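Glutamine amidotransferase type-2 domain-containing protein (Pseudomonas aeruginosa PAO1, PDB 1TE5) is of unknown function but is predicted to be a class-II glutamine amidotransferase, probably releasing ammonia from glutamine for transfer to an acceptor. Local coordinates at residues T20-R25 / P31-W36. Residues are numbered along the deposited sequence; the frame is centred on the assembly and turned at random.
Sequences TGLMQR and PHRDGW
Arg33 NH1 is shared by two oxygens of different kinds: it forms a salt bridge with OD2 of Asp57 and a weak hydrogen bond of 3.4 Å to the backbone carbonyl O of Thr20. The site lies in the connection between strands 12-19 and 35-42 of a class-II glutamine amidotransferase domain of the Ntn clan, a worked example of an arginine tying an irregular loop back on itself. The weak bond is long but fairly straight, 158° at the hydrogen, and Thr20 O sits at the edge of the guanidinium, in its plane. Arg33 reaches it with CG anti to the backbone N and then a bend at chi3 (-55°), which turns the flat group toward the backbone at Thr20 and Gly21. Asp57 serves both limbs of the loop, since its OD1 accepts the backbone N-H of Leu22 while OD2 holds the arginine; the negative charge probably helps to keep the guanidinium in place.

The apolar packing comes mainly from Leu22. Its CD2 lies over one face of the guanidinium, 3.7 Å from Arg33 NH1, and at the same distance from the root of that side chain, CB of Arg33. The isobutyl group thus fits into the bend of the arginine, and CD2 also approaches His32 O at 3.5 Å. The other methyl, CD1, comes within 3.7 Å of Pro31 O, so the two branches rest on consecutive carbonyls. Toward the exposed tip of the loop, Gln24 starts out away from the facing limb, but its chain folds back at chi2 (-70°) and crosses the proline ring at about a right angle, where OE1 of Gln24 lies 3.9 Å from CD of Pro31.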
loop_
_atom_site.group_PDB
_atom_site.type_symbol
_atom_site.label_atom_id
_atom_site.label_comp_id
_atom_site.label_asym_id
_atom_site.label_seq_id
_atom_site.Cartn_x
_atom_site.Cartn_y
_atom_site.Cartn_z
ATOM N N THR A 20 -8.751 2.741 -20.693
ATOM C CA THR A 20 -9.642 2.285 -21.751
ATOM C C THR A 20 -9.648 0.761 -21.615
ATOM O O THR A 20 -8.582 0.147 -21.486
ATOM C CB THR A 20 -9.130 2.676 -23.179
ATOM O OG1 THR A 20 -9.161 4.100 -23.349
ATOM C CG2 THR A 20 -10.009 2.036 -24.265
ATOM N N GLY A 21 -10.843 0.175 -21.553
ATOM C CA GLY A 21 -10.953 -1.270 -21.439
ATOM C C GLY A 21 -10.211 -1.954 -22.575
ATOM O O GLY A 21 -10.043 -1.370 -23.649
ATOM N N LEU A 22 -9.730 -3.166 -22.323
ATOM C CA LEU A 22 -9.002 -3.939 -23.326
ATOM C C LEU A 22 -9.754 -4.034 -24.665
ATOM O O LEU A 22 -10.993 -4.012 -24.700
ATOM C CB LEU A 22 -8.758 -5.352 -22.794
ATOM C CG LEU A 22 -8.062 -5.468 -21.445
ATOM C CD1 LEU A 22 -8.183 -6.878 -20.934
ATOM C CD2 LEU A 22 -6.615 -5.070 -21.600
ATOM N N MET A 23 -9.005 -4.143 -25.760
ATOM C CA MET A 23 -9.597 -4.272 -27.091
ATOM C C MET A 23 -8.606 -4.827 -28.106
ATOM O O MET A 23 -7.396 -4.737 -27.915
ATOM C CB MET A 23 -10.143 -2.925 -27.594
ATOM C CG MET A 23 -9.092 -1.860 -27.895
ATOM S SD MET A 23 -9.801 -0.383 -28.684
ATOM C CE MET A 23 -9.147 -0.526 -30.353
ATOM N N GLN A 24 -9.127 -5.408 -29.185
ATOM C CA GLN A 24 -8.283 -5.951 -30.253
ATOM C C GLN A 24 -7.775 -4.780 -31.111
ATOM O O GLN A 24 -8.567 -4.108 -31.779
ATOM C CB GLN A 24 -9.093 -6.935 -31.102
ATOM C CG GLN A 24 -9.718 -8.084 -30.299
ATOM C CD GLN A 24 -8.690 -9.094 -29.776
ATOM O OE1 GLN A 24 -7.717 -8.729 -29.108
ATOM N NE2 GLN A 24 -8.912 -10.371 -30.078
ATOM N N ARG A 25 -6.465 -4.535 -31.088
ATOM C CA ARG A 25 -5.882 -3.415 -31.835
ATOM C C ARG A 25 -4.740 -3.739 -32.810
ATOM O O ARG A 25 -4.556 -4.887 -33.231
ATOM C CB ARG A 25 -5.421 -2.328 -30.852
ATOM C CG ARG A 25 -4.481 -2.821 -29.746
ATOM C CD ARG A 25 -3.986 -1.670 -28.867
ATOM N NE ARG A 25 -5.085 -0.908 -28.277
ATOM C CZ ARG A 25 -5.556 0.240 -28.766
ATOM N NH1 ARG A 25 -6.566 0.855 -28.162
ATOM N NH2 ARG A 25 -5.022 0.781 -29.857
ATOM N N PRO A 31 -5.238 -8.189 -26.227
ATOM C CA PRO A 31 -5.893 -9.094 -25.290
ATOM C C PRO A 31 -5.301 -8.849 -23.891
ATOM O O PRO A 31 -5.961 -9.062 -22.880
ATOM C CB PRO A 31 -5.537 -10.471 -25.852
ATOM C CG PRO A 31 -4.186 -10.245 -26.434
ATOM C CD PRO A 31 -4.374 -8.935 -27.156
ATOM N N HIS A 32 -4.092 -8.287 -23.843
ATOM C CA HIS A 32 -3.421 -8.010 -22.562
ATOM C C HIS A 32 -3.265 -6.514 -22.250
ATOM O O HIS A 32 -3.526 -5.666 -23.098
ATOM C CB HIS A 32 -2.031 -8.632 -22.567
ATOM C CG HIS A 32 -1.007 -7.778 -23.239
ATOM N ND1 HIS A 32 -1.216 -7.204 -24.476
ATOM C CD2 HIS A 32 0.206 -7.348 -22.825
ATOM C CE1 HIS A 32 -0.177 -6.451 -24.788
ATOM N NE2 HIS A 32 0.700 -6.524 -23.804
ATOM N N ARG A 33 -2.739 -6.226 -21.062
ATOM C CA ARG A 33 -2.487 -4.866 -20.576
ATOM C C ARG A 33 -1.148 -4.800 -19.850
ATOM O O ARG A 33 -0.814 -5.687 -19.071
ATOM C CB ARG A 33 -3.577 -4.420 -19.591
ATOM C CG ARG A 33 -3.362 -3.026 -19.018
ATOM C CD ARG A 33 -4.345 -2.732 -17.896
ATOM N NE ARG A 33 -5.727 -2.921 -18.324
ATOM C CZ ARG A 33 -6.422 -2.035 -19.027
ATOM N NH1 ARG A 33 -7.667 -2.302 -19.383
ATOM N NH2 ARG A 33 -5.876 -0.878 -19.361
ATOM N N ASP A 34 -0.370 -3.767 -20.145
ATOM C CA ASP A 34 0.922 -3.584 -19.500
ATOM C C ASP A 34 0.759 -3.110 -18.062
ATOM O O ASP A 34 -0.118 -2.308 -17.750
ATOM C CB ASP A 34 1.777 -2.569 -20.260
ATOM C CG ASP A 34 2.613 -3.197 -21.358
ATOM O OD1 ASP A 34 3.150 -2.436 -22.188
ATOM O OD2 ASP A 34 2.753 -4.436 -21.389
ATOM N N GLY A 35 1.666 -3.568 -17.212
ATOM C CA GLY A 35 1.656 -3.204 -15.795
ATOM C C GLY A 35 1.610 -1.717 -15.469
ATOM O O GLY A 35 2.168 -0.890 -16.199
ATOM N N TRP A 36 0.948 -1.370 -14.371
ATOM C CA TRP A 36 0.814 0.030 -13.980
ATOM C C TRP A 36 0.842 0.214 -12.467
ATOM O O TRP A 36 0.699 -0.743 -11.713
ATOM C CB TRP A 36 -0.499 0.593 -14.536
ATOM C CG TRP A 36 -1.689 -0.175 -14.069
ATOM C CD1 TRP A 36 -2.139 -1.369 -14.562
ATOM C CD2 TRP A 36 -2.536 0.144 -12.959
ATOM N NE1 TRP A 36 -3.208 -1.816 -13.822
ATOM C CE2 TRP A 36 -3.473 -0.908 -12.831
ATOM C CE3 TRP A 36 -2.593 1.215 -12.057
ATOM C CZ2 TRP A 36 -4.447 -0.924 -11.838
ATOM C CZ3 TRP A 36 -3.561 1.196 -11.072
ATOM C CH2 TRP A 36 -4.477 0.132 -10.971
#